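ForH (Streptomyces kaniharaensis, PDB 6NKO) is a PurH-like protein of formycin A biosynthesis, probably acting in forming the pyrazolopyrimidine ring system by chemistry related to late purine biosynthesis. Local coordinates at residues A[46-50]-A[64-70]; A[90-96]-A[109-115]; A[153-159]-A[187-191]. All blocks are in the same frame, centred on the assembly; numbering follows the deposited sequence.

Contact 1: A[46-50]-A[64-70]; sequences RVAAT and VERIADL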
ATOM      1  N   ARG A  46       3.988 -10.378   9.498  1.00 44.39           N
ATOM      2  CA  ARG A  46       2.778 -10.822   8.827  1.00 38.47           C
ATOM      3  C   ARG A  46       2.626 -10.010   7.550  1.00 53.60           C
ATOM      4  O   ARG A  46       2.753  -8.782   7.571  1.00 45.01           O
ATOM      5  CB  ARG A  46       1.555 -10.656   9.727  1.00 42.54           C
ATOM      6  CG  ARG A  46       1.453 -11.711  10.817  1.00 47.95           C
ATOM      7  CD  ARG A  46       0.222 -11.493  11.671  1.00 37.71           C
ATOM      8  NE  ARG A  46      -0.936 -11.105  10.870  1.00 55.65           N
ATOM      9  CZ  ARG A  46      -1.815 -10.177  11.229  1.00 58.75           C
ATOM     10  NH1 ARG A  46      -1.670  -9.534  12.381  1.00 59.20           N
ATOM     11  NH2 ARG A  46      -2.841  -9.890  10.439  1.00 52.41           N
ATOM     12  N   VAL A  47       2.385 -10.696   6.439  1.00 51.24           N
ATOM     13  CA  VAL A  47       2.306 -10.064   5.129  1.00 44.67           C
ATOM     14  C   VAL A  47       0.913 -10.310   4.573  1.00 50.66           C
ATOM     15  O   VAL A  47       0.511 -11.464   4.375  1.00 50.53           O
ATOM     16  CB  VAL A  47       3.388 -10.592   4.176  1.00 51.76           C
ATOM     17  CG1 VAL A  47       3.211 -10.000   2.784  1.00 36.79           C
ATOM     18  CG2 VAL A  47       4.771 -10.274   4.728  1.00 34.02           C
ATOM     19  N   ALA A  48       0.177  -9.229   4.331  1.00 46.27           N
ATOM     20  CA  ALA A  48      -1.170  -9.288   3.785  1.00 39.68           C
ATOM     21  C   ALA A  48      -1.208  -8.534   2.464  1.00 35.77           C
ATOM     22  O   ALA A  48      -0.555  -7.498   2.311  1.00 42.50           O
ATOM     23  CB  ALA A  48      -2.188  -8.704   4.765  1.00 40.95           C
ATOM     24  N   ALA A  49      -1.976  -9.055   1.510  1.00 42.16           N
ATOM     25  CA  ALA A  49      -1.944  -8.554   0.144  1.00 36.02           C
ATOM     26  C   ALA A  49      -3.351  -8.409  -0.416  1.00 44.62           C
ATOM     27  O   ALA A  49      -4.283  -9.100   0.003  1.00 40.76           O
ATOM     28  CB  ALA A  49      -1.127  -9.480  -0.764  1.00 44.20           C
ATOM     29  N   THR A  50      -3.488  -7.496  -1.375  1.00 42.96           N
ATOM     30  CA  THR A  50      -4.721  -7.371  -2.136  1.00 37.91           C
ATOM     31  C   THR A  50      -4.812  -8.494  -3.165  1.00 42.60           C
ATOM     32  O   THR A  50      -3.975  -9.399  -3.213  1.00 41.70           O
ATOM     33  CB  THR A  50      -4.806  -6.005  -2.812  1.00 36.61           C
ATOM     34  OG1 THR A  50      -3.572  -5.720  -3.482  1.00 45.69           O
ATOM     35  CG2 THR A  50      -5.100  -4.917  -1.792  1.00 33.33           C
ATOM     36  N   VAL A  64       1.280 -15.644   2.701  1.00 50.20           N
ATOM     37  CA  VAL A  64       0.697 -14.309   2.707  1.00 56.14           C
ATOM     38  C   VAL A  64      -0.783 -14.432   3.029  1.00 50.78           C
ATOM     39  O   VAL A  64      -1.442 -15.424   2.695  1.00 54.59           O
ATOM     40  CB  VAL A  64       0.936 -13.577   1.366  1.00 44.99           C
ATOM     41  CG1 VAL A  64       2.425 -13.339   1.162  1.00 42.91           C
ATOM     42  CG2 VAL A  64       0.353 -14.369   0.196  1.00 49.99           C
ATOM     43  N   GLU A  65      -1.305 -13.424   3.706  1.00 54.11           N
ATOM     44  CA  GLU A  65      -2.699 -13.408   4.107  1.00 53.19           C
ATOM     45  C   GLU A  65      -3.488 -12.519   3.158  1.00 44.54           C
ATOM     46  O   GLU A  65      -2.939 -11.621   2.519  1.00 40.04           O
ATOM     47  CB  GLU A  65      -2.844 -12.925   5.554  1.00 47.80           C
ATOM     48  CG  GLU A  65      -2.215 -13.873   6.573  1.00 59.63           C
ATOM     49  CD  GLU A  65      -1.986 -13.228   7.929  1.00 76.44           C
ATOM     50  OE1 GLU A  65      -2.956 -13.099   8.702  1.00 84.25           O
ATOM     51  OE2 GLU A  65      -0.832 -12.857   8.229  1.00 74.34           O
ATOM     52  N   ARG A  66      -4.781 -12.798   3.048  1.00 46.77           N
ATOM     53  CA  ARG A  66      -5.655 -12.016   2.186  1.00 47.72           C
ATOM     54  C   ARG A  66      -6.105 -10.759   2.918  1.00 62.62           C
ATOM     55  O   ARG A  66      -6.790 -10.848   3.942  1.00 59.54           O
ATOM     56  CB  ARG A  66      -6.859 -12.855   1.771  1.00 44.58           C
ATOM     57  CG  ARG A  66      -6.916 -13.171   0.291  1.00 47.62           C
ATOM     58  CD  ARG A  66      -8.332 -13.506  -0.139  1.00 48.67           C
ATOM     59  NE  ARG A  66      -8.394 -13.980  -1.519  1.00 73.13           N
ATOM     60  CZ  ARG A  66      -8.360 -15.260  -1.871  1.00 68.29           C
ATOM     61  NH1 ARG A  66      -8.259 -16.202  -0.943  1.00 61.96           N
ATOM     62  NH2 ARG A  66      -8.426 -15.599  -3.151  1.00 74.86           N
ATOM     63  N   ILE A  67      -5.734  -9.587   2.392  1.00 54.02           N
ATOM     64  CA  ILE A  67      -6.154  -8.321   2.989  1.00 57.52           C
ATOM     65  C   ILE A  67      -7.665  -8.160   2.953  1.00 61.60           C
ATOM     66  O   ILE A  67      -8.217  -7.317   3.665  1.00 72.66           O
ATOM     67  CB  ILE A  67      -5.483  -7.128   2.279  1.00 51.96           C
ATOM     68  CG1 ILE A  67      -5.419  -5.912   3.199  1.00 54.43           C
ATOM     69  CG2 ILE A  67      -6.282  -6.733   1.046  1.00 61.75           C
ATOM     70  CD1 ILE A  67      -4.636  -6.129   4.465  1.00 53.78           C
ATOM     71  N   ALA A  68      -8.357  -8.930   2.116  1.00 48.96           N
ATOM     72  CA  ALA A  68      -9.811  -8.860   2.098  1.00 60.24           C
ATOM     73  C   ALA A  68     -10.401  -9.463   3.369  1.00 75.64           C
ATOM     74  O   ALA A  68     -11.006  -8.753   4.185  1.00 69.47           O
ATOM     75  CB  ALA A  68     -10.354  -9.546   0.846  1.00 50.27           C
ATOM     76  N   ASP A  69     -10.263 -10.780   3.543  1.00 70.93           N
ATOM     77  CA  ASP A  69     -10.790 -11.425   4.743  1.00 72.90           C
ATOM     78  C   ASP A  69     -10.198 -10.812   6.010  1.00 76.73           C
ATOM     79  O   ASP A  69     -10.874 -10.699   7.040  1.00 72.14           O
ATOM     80  CB  ASP A  69     -10.476 -12.917   4.665  1.00 75.78           C
ATOM     81  CG  ASP A  69     -10.787 -13.510   3.283  1.00 61.68           C
ATOM     82  OD1 ASP A  69     -11.717 -13.033   2.592  1.00 82.21           O
ATOM     83  OD2 ASP A  69     -10.072 -14.446   2.862  1.00 70.43           O
ATOM     84  N   LEU A  70      -8.934 -10.416   5.948  1.00 72.02           N
ATOM     85  CA  LEU A  70      -8.223  -9.843   7.085  1.00 51.70           C
ATOM     86  C   LEU A  70      -8.516  -8.357   7.137  1.00 79.47           C
ATOM     87  O   LEU A  70      -8.015  -7.610   6.296  1.00 74.26           O
ATOM     88  CB  LEU A  70      -6.720 -10.041   6.934  1.00 53.93           C
ATOM     89  CG  LEU A  70      -5.734  -9.756   8.060  1.00 77.30           C
ATOM     90  CD1 LEU A  70      -5.339 -11.070   8.692  1.00 84.23           C
ATOM     91  CD2 LEU A  70      -4.510  -9.052   7.510  1.00 69.18           C
TER
HETATM   92  O   HOH W   1       1.225 -13.507   6.772  1.00 45.78           O
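V47 and A49 hold E65 between them through parallel strand bonds. E65 N donates to V47 O at 2.8 Å, and E65 O receives A49 N at 2.9 Å. A48, lying between the two, is the partner of E65 in the register, and its CA approaches E65 O closely enough for a CA-H...O contact. The third backbone bond, from I67 N to A49 O, is 2.8 Å long; here segment 64-70 is already turning out of the sheet, and L70 N closes that turn on R66 O. The two strands are joined through helix 51-59 in a beta-alpha-beta unit: strand 46-49, helix 51-59 and the edge strand 65-66 of the parallel sheet in the MGS-like domain. Along its other edge, strand 46-49 bonds to strand 22-26. The charged contact lies at the start of the pair. R46, its chain bent at chi3 (40°), offers NE to the syn lone pair of E65 OE2, 3.2 Å away, with the oxygen in the guanidinium plane although the two flat groups are 45° apart. Water 1 joins the same OE2 to V47 N. Apolar contacts occupy both faces. Beside E65, A48 CB touches I67 CD1 and L70 CD2, each at 3.6 Å, while L70 CD1 sits at the edge of the R46 guanidinium, 3.3 Å from R46 NH2. On the other face V47 CG1 meets V64 CG1 at 3.8 Å, with L41 of helix 33-42 against both valines.

Contact 2: A[90-96]-A[109-115]; sequences GGILARE and IPRIDLV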
ATOM      1  N   GLY A  90      -7.456   2.576  10.139  1.00 36.24           N
ATOM      2  CA  GLY A  90      -7.055   2.920  11.491  1.00 33.73           C
ATOM      3  C   GLY A  90      -5.659   2.425  11.818  1.00 33.97           C
ATOM      4  O   GLY A  90      -4.894   3.109  12.505  1.00 35.28           O
ATOM      5  N   GLY A  91      -5.304   1.238  11.325  1.00 38.98           N
ATOM      6  CA  GLY A  91      -3.965   0.719  11.538  1.00 37.70           C
ATOM      7  C   GLY A  91      -2.879   1.558  10.898  1.00 29.94           C
ATOM      8  O   GLY A  91      -1.713   1.456  11.294  1.00 38.47           O
ATOM      9  N   ILE A  92      -3.238   2.390   9.926  1.00 26.39           N
ATOM     10  CA  ILE A  92      -2.286   3.255   9.243  1.00 39.65           C
ATOM     11  C   ILE A  92      -2.269   4.657   9.840  1.00 38.71           C
ATOM     12  O   ILE A  92      -1.203   5.252  10.002  1.00 47.71           O
ATOM     13  CB  ILE A  92      -2.604   3.300   7.732  1.00 34.11           C
ATOM     14  CG1 ILE A  92      -2.399   1.926   7.095  1.00 27.76           C
ATOM     15  CG2 ILE A  92      -1.751   4.343   7.031  1.00 35.02           C
ATOM     16  CD1 ILE A  92      -3.133   1.749   5.781  1.00 26.91           C
ATOM     17  N   LEU A  93      -3.439   5.195  10.186  1.00 38.11           N
ATOM     18  CA  LEU A  93      -3.551   6.599  10.560  1.00 40.32           C
ATOM     19  C   LEU A  93      -3.468   6.846  12.061  1.00 47.74           C
ATOM     20  O   LEU A  93      -3.228   7.989  12.467  1.00 60.61           O
ATOM     21  CB  LEU A  93      -4.869   7.181  10.039  1.00 29.29           C
ATOM     22  CG  LEU A  93      -5.051   7.199   8.522  1.00 42.22           C
ATOM     23  CD1 LEU A  93      -6.472   7.605   8.150  1.00 35.01           C
ATOM     24  CD2 LEU A  93      -4.036   8.130   7.881  1.00 43.34           C
ATOM     25  N   ALA A  94      -3.668   5.822  12.889  1.00 35.82           N
ATOM     26  CA  ALA A  94      -3.719   6.032  14.330  1.00 42.15           C
ATOM     27  C   ALA A  94      -2.387   6.553  14.856  1.00 46.42           C
ATOM     28  O   ALA A  94      -1.317   6.085  14.457  1.00 53.87           O
ATOM     29  CB  ALA A  94      -4.091   4.734  15.046  1.00 42.74           C
ATOM     30  N   ARG A  95      -2.463   7.531  15.758  1.00 51.59           N
ATOM     31  CA  ARG A  95      -1.283   8.151  16.343  1.00 51.75           C
ATOM     32  C   ARG A  95      -0.782   7.304  17.512  1.00 52.19           C
ATOM     33  O   ARG A  95      -1.259   6.192  17.757  1.00 58.88           O
ATOM     34  CB  ARG A  95      -1.599   9.580  16.786  1.00 57.67           C
ATOM     35  CG  ARG A  95      -1.457  10.629  15.689  1.00 68.67           C
ATOM     36  CD  ARG A  95      -2.692  10.658  14.799  1.00 73.21           C
ATOM     37  NE  ARG A  95      -3.095  12.012  14.425  1.00 81.20           N
ATOM     38  CZ  ARG A  95      -3.824  12.819  15.190  1.00 87.87           C
ATOM     39  NH1 ARG A  95      -4.241  12.411  16.381  1.00 82.55           N
ATOM     40  NH2 ARG A  95      -4.144  14.034  14.762  1.00 85.38           N
ATOM     41  N   GLU A  96       0.202   7.825  18.242  1.00 63.24           N
ATOM     42  CA  GLU A  96       0.658   7.218  19.483  1.00 65.97           C
ATOM     43  C   GLU A  96       0.088   7.922  20.710  1.00 56.58           C
ATOM     44  O   GLU A  96       0.630   7.776  21.810  1.00 69.21           O
ATOM     45  CB  GLU A  96       2.186   7.201  19.540  1.00 58.88           C
ATOM     46  CG  GLU A  96       2.834   6.273  18.526  1.00 45.93           C
ATOM     47  CD  GLU A  96       2.594   4.803  18.830  1.00 74.86           C
ATOM     48  OE1 GLU A  96       2.660   4.419  20.018  1.00 95.55           O
ATOM     49  OE2 GLU A  96       2.345   4.031  17.880  1.00 57.70           O
ATOM     50  N   ILE A 109      -7.329  -3.416  16.908  1.00 36.32           N
ATOM     51  CA  ILE A 109      -6.787  -2.998  15.623  1.00 38.52           C
ATOM     52  C   ILE A 109      -5.264  -3.029  15.720  1.00 36.50           C
ATOM     53  O   ILE A 109      -4.670  -2.208  16.434  1.00 45.23           O
ATOM     54  CB  ILE A 109      -7.287  -1.603  15.225  1.00 35.97           C
ATOM     55  CG1 ILE A 109      -8.816  -1.591  15.145  1.00 49.59           C
ATOM     56  CG2 ILE A 109      -6.667  -1.180  13.900  1.00 34.46           C
ATOM     57  CD1 ILE A 109      -9.409  -0.206  14.973  1.00 42.99           C
ATOM     58  N   PRO A 110      -4.592  -3.937  15.022  1.00 43.03           N
ATOM     59  CA  PRO A 110      -3.128  -3.926  15.011  1.00 38.61           C
ATOM     60  C   PRO A 110      -2.592  -2.801  14.138  1.00 41.93           C
ATOM     61  O   PRO A 110      -3.257  -2.306  13.227  1.00 37.32           O
ATOM     62  CB  PRO A 110      -2.769  -5.294  14.425  1.00 38.16           C
ATOM     63  CG  PRO A 110      -3.924  -5.626  13.540  1.00 40.62           C
ATOM     64  CD  PRO A 110      -5.148  -4.992  14.155  1.00 35.23           C
ATOM     65  N   ARG A 111      -1.365  -2.396  14.442  1.00 41.20           N
ATOM     66  CA  ARG A 111      -0.690  -1.385  13.645  1.00 43.64           C
ATOM     67  C   ARG A 111      -0.193  -1.997  12.341  1.00 42.03           C
ATOM     68  O   ARG A 111       0.312  -3.122  12.318  1.00 39.82           O
ATOM     69  CB  ARG A 111       0.478  -0.781  14.427  1.00 42.20           C
ATOM     70  CG  ARG A 111       1.570  -0.167  13.567  1.00 39.75           C
ATOM     71  CD  ARG A 111       1.120   1.152  12.959  1.00 37.35           C
ATOM     72  NE  ARG A 111       1.184   2.254  13.913  1.00 43.11           N
ATOM     73  CZ  ARG A 111       0.380   3.312  13.886  1.00 49.73           C
ATOM     74  NH1 ARG A 111      -0.556   3.411  12.952  1.00 47.03           N
ATOM     75  NH2 ARG A 111       0.509   4.270  14.792  1.00 50.53           N
ATOM     76  N   ILE A 112      -0.361  -1.257  11.250  1.00 40.41           N
ATOM     77  CA  ILE A 112       0.210  -1.619   9.960  1.00 42.01           C
ATOM     78  C   ILE A 112       1.531  -0.873   9.829  1.00 39.00           C
ATOM     79  O   ILE A 112       1.556   0.360   9.743  1.00 35.53           O
ATOM     80  CB  ILE A 112      -0.745  -1.297   8.802  1.00 34.43           C
ATOM     81  CG1 ILE A 112      -1.905  -2.298   8.778  1.00 30.82           C
ATOM     82  CG2 ILE A 112       0.000  -1.322   7.478  1.00 33.40           C
ATOM     83  CD1 ILE A 112      -3.122  -1.818   8.015  1.00 30.91           C
ATOM     84  N   ASP A 113       2.636  -1.617   9.826  1.00 39.28           N
ATOM     85  CA  ASP A 113       3.962  -1.014   9.843  1.00 42.75           C
ATOM     86  C   ASP A 113       4.492  -0.671   8.458  1.00 44.33           C
ATOM     87  O   ASP A 113       5.421   0.137   8.351  1.00 44.90           O
ATOM     88  CB  ASP A 113       4.953  -1.948  10.544  1.00 36.48           C
ATOM     89  CG  ASP A 113       4.438  -2.440  11.880  1.00 48.41           C
ATOM     90  OD1 ASP A 113       4.589  -1.708  12.882  1.00 41.37           O
ATOM     91  OD2 ASP A 113       3.873  -3.555  11.923  1.00 45.49           O
ATOM     92  N   LEU A 114       3.931  -1.256   7.403  1.00 34.30           N
ATOM     93  CA  LEU A 114       4.443  -1.036   6.057  1.00 42.18           C
ATOM     94  C   LEU A 114       3.296  -1.100   5.062  1.00 34.88           C
ATOM     95  O   LEU A 114       2.475  -2.021   5.114  1.00 31.89           O
ATOM     96  CB  LEU A 114       5.514  -2.071   5.698  1.00 37.33           C
ATOM     97  CG  LEU A 114       6.287  -1.849   4.396  1.00 41.31           C
ATOM     98  CD1 LEU A 114       7.770  -2.136   4.600  1.00 34.03           C
ATOM     99  CD2 LEU A 114       5.718  -2.705   3.268  1.00 31.39           C
ATOM    100  N   VAL A 115       3.254  -0.126   4.157  1.00 36.54           N
ATOM    101  CA  VAL A 115       2.269  -0.076   3.085  1.00 30.73           C
ATOM    102  C   VAL A 115       3.017  -0.039   1.761  1.00 32.65           C
ATOM    103  O   VAL A 115       3.935   0.770   1.584  1.00 37.36           O
ATOM    104  CB  VAL A 115       1.336   1.141   3.221  1.00 39.67           C
ATOM    105  CG1 VAL A 115       0.479   1.301   1.970  1.00 26.82           C
ATOM    106  CG2 VAL A 115       0.465   1.001   4.457  1.00 38.77           C
TER
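R111 reaches the end of helix 86-93 by folding back on itself: CG lies anti to the backbone N, and two successive bends, chi2 73° and chi3 78°, swing the guanidinium over to G91 and A94. Its guanidinium binds carbonyls at the C-terminal end of this helix in the MGS-like domain, beside the loop leading into strand 114-117. R111 NH1 donates to G91 O at 2.8 Å, and R111 NH2 makes a short, straight bond of 2.6 Å to A94 O, almost exactly in the guanidinium plane. A second reach, from NH1 to A94 O, is weak. G91 O is gripped twice, since I112 N also donates to it at 3.0 Å; the two donors come from opposite faces of the carbonyl plane, and neither lies on a lone pair. The cationic group thus meets carbonyls at the negative end of the helix dipole, an arrangement that should favour its charge. N152 binds the same helix end, its ND2 bonding to I92 O and A94 O. E96 supplies only a long salt bridge, OE2 to R111 NH2 at 3.6 Å, with the carboxylate turned 52° from the guanidinium. Lacking a side chain, G91 lets the chain at 109-112 come close, its CA standing 3.5 Å from P110 O. On the buried side I92 packs on I112 and V115, with M145 of helix 141-151 against I92 and V115. There I92 CG1 meets I112 CD1 at 3.9 Å, and the I92 and V115 side chains cross at about a right angle, with I92 CD1 3.9 Å from V115 CG2.

Contact 3: A[153-159]-A[187-191]; sequences FEHVIPL and RLALA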
ATOM      1  N   PHE A 153       4.493   8.761   8.591  1.00 37.89           N
ATOM      2  CA  PHE A 153       5.690   8.006   8.226  1.00 51.16           C
ATOM      3  C   PHE A 153       6.526   7.588   9.431  1.00 40.65           C
ATOM      4  O   PHE A 153       7.350   6.677   9.305  1.00 37.52           O
ATOM      5  CB  PHE A 153       6.551   8.803   7.235  1.00 48.27           C
ATOM      6  CG  PHE A 153       7.102  10.096   7.784  1.00 49.06           C
ATOM      7  CD1 PHE A 153       8.212  10.103   8.617  1.00 54.15           C
ATOM      8  CD2 PHE A 153       6.530  11.307   7.437  1.00 43.88           C
ATOM      9  CE1 PHE A 153       8.721  11.289   9.114  1.00 44.57           C
ATOM     10  CE2 PHE A 153       7.039  12.496   7.927  1.00 54.19           C
ATOM     11  CZ  PHE A 153       8.134  12.487   8.767  1.00 41.64           C
ATOM     12  N   GLU A 154       6.350   8.232  10.585  1.00 40.41           N
ATOM     13  CA  GLU A 154       7.072   7.803  11.777  1.00 46.49           C
ATOM     14  C   GLU A 154       6.645   6.416  12.239  1.00 52.69           C
ATOM     15  O   GLU A 154       7.422   5.734  12.915  1.00 47.78           O
ATOM     16  CB  GLU A 154       6.874   8.807  12.912  1.00 52.21           C
ATOM     17  CG  GLU A 154       7.680  10.089  12.763  1.00 53.68           C
ATOM     18  CD  GLU A 154       7.045  11.261  13.488  1.00 73.38           C
ATOM     19  OE1 GLU A 154       7.433  11.531  14.645  1.00 77.21           O
ATOM     20  OE2 GLU A 154       6.150  11.908  12.902  1.00 74.39           O
ATOM     21  N   HIS A 155       5.436   5.981  11.881  1.00 41.65           N
ATOM     22  CA  HIS A 155       4.911   4.701  12.328  1.00 44.10           C
ATOM     23  C   HIS A 155       4.525   3.759  11.196  1.00 43.00           C
ATOM     24  O   HIS A 155       4.230   2.591  11.467  1.00 36.88           O
ATOM     25  CB  HIS A 155       3.695   4.923  13.242  1.00 41.12           C
ATOM     26  CG  HIS A 155       3.925   5.959  14.298  1.00 58.41           C
ATOM     27  ND1 HIS A 155       5.016   5.933  15.140  1.00 57.08           N
ATOM     28  CD2 HIS A 155       3.212   7.059  14.639  1.00 49.83           C
ATOM     29  CE1 HIS A 155       4.963   6.967  15.958  1.00 52.57           C
ATOM     30  NE2 HIS A 155       3.878   7.667  15.676  1.00 56.36           N
ATOM     31  N   VAL A 156       4.505   4.225   9.946  1.00 41.77           N
ATOM     32  CA  VAL A 156       4.234   3.377   8.789  1.00 38.12           C
ATOM     33  C   VAL A 156       5.262   3.690   7.714  1.00 36.63           C
ATOM     34  O   VAL A 156       5.520   4.861   7.416  1.00 36.38           O
ATOM     35  CB  VAL A 156       2.810   3.578   8.231  1.00 41.35           C
ATOM     36  CG1 VAL A 156       2.414   2.383   7.375  1.00 36.53           C
ATOM     37  CG2 VAL A 156       1.801   3.798   9.350  1.00 34.46           C
ATOM     38  N   ILE A 157       5.840   2.650   7.125  1.00 34.59           N
ATOM     39  CA  ILE A 157       6.801   2.800   6.039  1.00 38.78           C
ATOM     40  C   ILE A 157       6.020   2.889   4.729  1.00 38.03           C
ATOM     41  O   ILE A 157       5.289   1.942   4.399  1.00 33.83           O
ATOM     42  CB  ILE A 157       7.802   1.641   6.003  1.00 40.14           C
ATOM     43  CG1 ILE A 157       8.602   1.596   7.306  1.00 43.00           C
ATOM     44  CG2 ILE A 157       8.732   1.789   4.811  1.00 35.15           C
ATOM     45  CD1 ILE A 157       9.075   0.208   7.685  1.00 40.50           C
ATOM     46  N   PRO A 158       6.136   3.985   3.976  1.00 31.68           N
ATOM     47  CA  PRO A 158       5.385   4.107   2.722  1.00 38.59           C
ATOM     48  C   PRO A 158       6.233   3.776   1.503  1.00 41.37           C
ATOM     49  O   PRO A 158       7.125   4.547   1.139  1.00 44.76           O
ATOM     50  CB  PRO A 158       4.959   5.581   2.719  1.00 34.77           C
ATOM     51  CG  PRO A 158       5.955   6.287   3.677  1.00 47.25           C
ATOM     52  CD  PRO A 158       6.844   5.231   4.299  1.00 35.50           C
ATOM     53  N   LEU A 159       5.961   2.649   0.853  1.00 30.23           N
ATOM     54  CA  LEU A 159       6.737   2.201  -0.293  1.00 33.40           C
ATOM     55  C   LEU A 159       5.871   2.208  -1.545  1.00 44.41           C
ATOM     56  O   LEU A 159       4.710   1.792  -1.503  1.00 42.74           O
ATOM     57  CB  LEU A 159       7.303   0.800  -0.066  1.00 31.42           C
ATOM     58  CG  LEU A 159       8.512   0.708   0.865  1.00 36.48           C
ATOM     59  CD1 LEU A 159       8.673  -0.713   1.403  1.00 35.55           C
ATOM     60  CD2 LEU A 159       9.792   1.177   0.172  1.00 44.25           C
ATOM     61  N   ARG A 187      12.405   7.555   6.303  1.00 42.42           N
ATOM     62  CA  ARG A 187      10.950   7.503   6.206  1.00 42.95           C
ATOM     63  C   ARG A 187      10.387   8.772   5.576  1.00 51.44           C
ATOM     64  O   ARG A 187       9.455   8.709   4.765  1.00 42.40           O
ATOM     65  CB  ARG A 187      10.346   7.270   7.592  1.00 48.68           C
ATOM     66  CG  ARG A 187      10.477   5.836   8.084  1.00 53.00           C
ATOM     67  CD  ARG A 187      10.463   5.751   9.602  1.00 39.21           C
ATOM     68  NE  ARG A 187      10.497   4.365  10.062  1.00 43.68           N
ATOM     69  CZ  ARG A 187       9.429   3.579  10.153  1.00 42.52           C
ATOM     70  NH1 ARG A 187       8.231   4.043   9.820  1.00 36.27           N
ATOM     71  NH2 ARG A 187       9.556   2.328  10.577  1.00 35.99           N
ATOM     72  N   LEU A 188      10.940   9.935   5.930  1.00 50.40           N
ATOM     73  CA  LEU A 188      10.449  11.185   5.359  1.00 52.05           C
ATOM     74  C   LEU A 188      10.765  11.274   3.870  1.00 49.93           C
ATOM     75  O   LEU A 188       9.952  11.779   3.087  1.00 51.33           O
ATOM     76  CB  LEU A 188      11.043  12.377   6.112  1.00 52.09           C
ATOM     77  CG  LEU A 188      11.055  13.733   5.402  1.00 53.39           C
ATOM     78  CD1 LEU A 188       9.643  14.281   5.235  1.00 53.79           C
ATOM     79  CD2 LEU A 188      11.925  14.719   6.166  1.00 49.56           C
ATOM     80  N   ALA A 189      11.938  10.784   3.459  1.00 42.20           N
ATOM     81  CA  ALA A 189      12.272  10.770   2.038  1.00 47.17           C
ATOM     82  C   ALA A 189      11.308   9.885   1.257  1.00 50.22           C
ATOM     83  O   ALA A 189      10.893  10.236   0.146  1.00 45.14           O
ATOM     84  CB  ALA A 189      13.715  10.304   1.839  1.00 25.41           C
ATOM     85  N   LEU A 190      10.945   8.729   1.820  1.00 35.50           N
ATOM     86  CA  LEU A 190       9.956   7.875   1.173  1.00 41.17           C
ATOM     87  C   LEU A 190       8.571   8.505   1.210  1.00 55.13           C
ATOM     88  O   LEU A 190       7.786   8.332   0.269  1.00 38.25           O
ATOM     89  CB  LEU A 190       9.929   6.500   1.841  1.00 32.65           C
ATOM     90  CG  LEU A 190      11.102   5.561   1.555  1.00 45.50           C
ATOM     91  CD1 LEU A 190      11.063   4.359   2.489  1.00 34.27           C
ATOM     92  CD2 LEU A 190      11.101   5.114   0.099  1.00 43.87           C
ATOM     93  N   ALA A 191       8.258   9.239   2.280  1.00 41.37           N
ATOM     94  CA  ALA A 191       6.948   9.869   2.389  1.00 44.97           C
ATOM     95  C   ALA A 191       6.784  10.971   1.351  1.00 41.62           C
ATOM     96  O   ALA A 191       5.746  11.060   0.684  1.00 45.64           O
ATOM     97  CB  ALA A 191       6.745  10.416   3.802  1.00 41.26           C
TER
HETATM   98  O   HOH W   2       6.801   1.366  10.270  1.00 38.20           O
HETATM   99  O   HOH W   3       7.581   5.714  -1.214  1.00 40.87           O
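The F153 ring has L188 over one face: L188 CA stands 4.1 Å from the ring centroid and only 9° off its normal, a CH-pi contact, and L188 CB touches the far rim at CZ. The R187 guanidinium is covered on both sides, by I157 CG1 over one face, 3.5 Å from R187 NH2, and by E154 O over the other. At its edge lie F153 O and water 2. These groups join the long C-terminal helix 184-212 to the loop leading into strand 157-159, the outermost strand on this side of the parallel, Rossmann-like sheet. R187 runs extended from CG to NE toward the loop and donates from NH1 to F153 O at 2.8 Å, with the oxygen near the guanidinium plane. NE and NH2 bond elsewhere, to V182 O and P179 O, and NH2 also gives a bond to water 2. The buried cation is thus held flat by backbone carbonyls in several directions. F153 CG sits between the backbone N and the carbonyl carbon (chi1 63°), which lays the ring against the helix, with A191 CB 3.7 Å from F153 CD2. Further along, the strand and helix segments run at 41° to each other, their axes 7.7 Å apart at closest approach. L190 packs from the helix onto the strand: its CB lies against P158 CD and its CD1 near L159 CD2, with V168 of helix 165-174 beside both leucines. P158 CG rests on A191 CA; A191 also touches A150 of helix 141-151, and P158 touches A149. Water 3 bridges the two backbones, donating to P158 O at 2.7 Å and to L190 O at 3.0 Å.

How the contacts relate
All three contacts serve one parallel sheet, at different places. Contact 1 pairs two strands at one margin and rests on backbone bonds; contact 3, about 21 Å away between centres and across the centre of the chain, covers the opposite margin with a helix and relies mainly on side-chain packing, with one arginine bonded to backbone carbonyls. It is the most buried of the three, whereas contacts 1 and 2 each have a charged pair at a more open rim. Arginine differs accordingly: R46 meets a carboxylate, while R111 and R187 mainly grip carbonyls. Contacts 2 and 3 touch, because strands 114-117 and 157-159 are neighbours: D113 O accepts a probable hydrogen bond from I157 N.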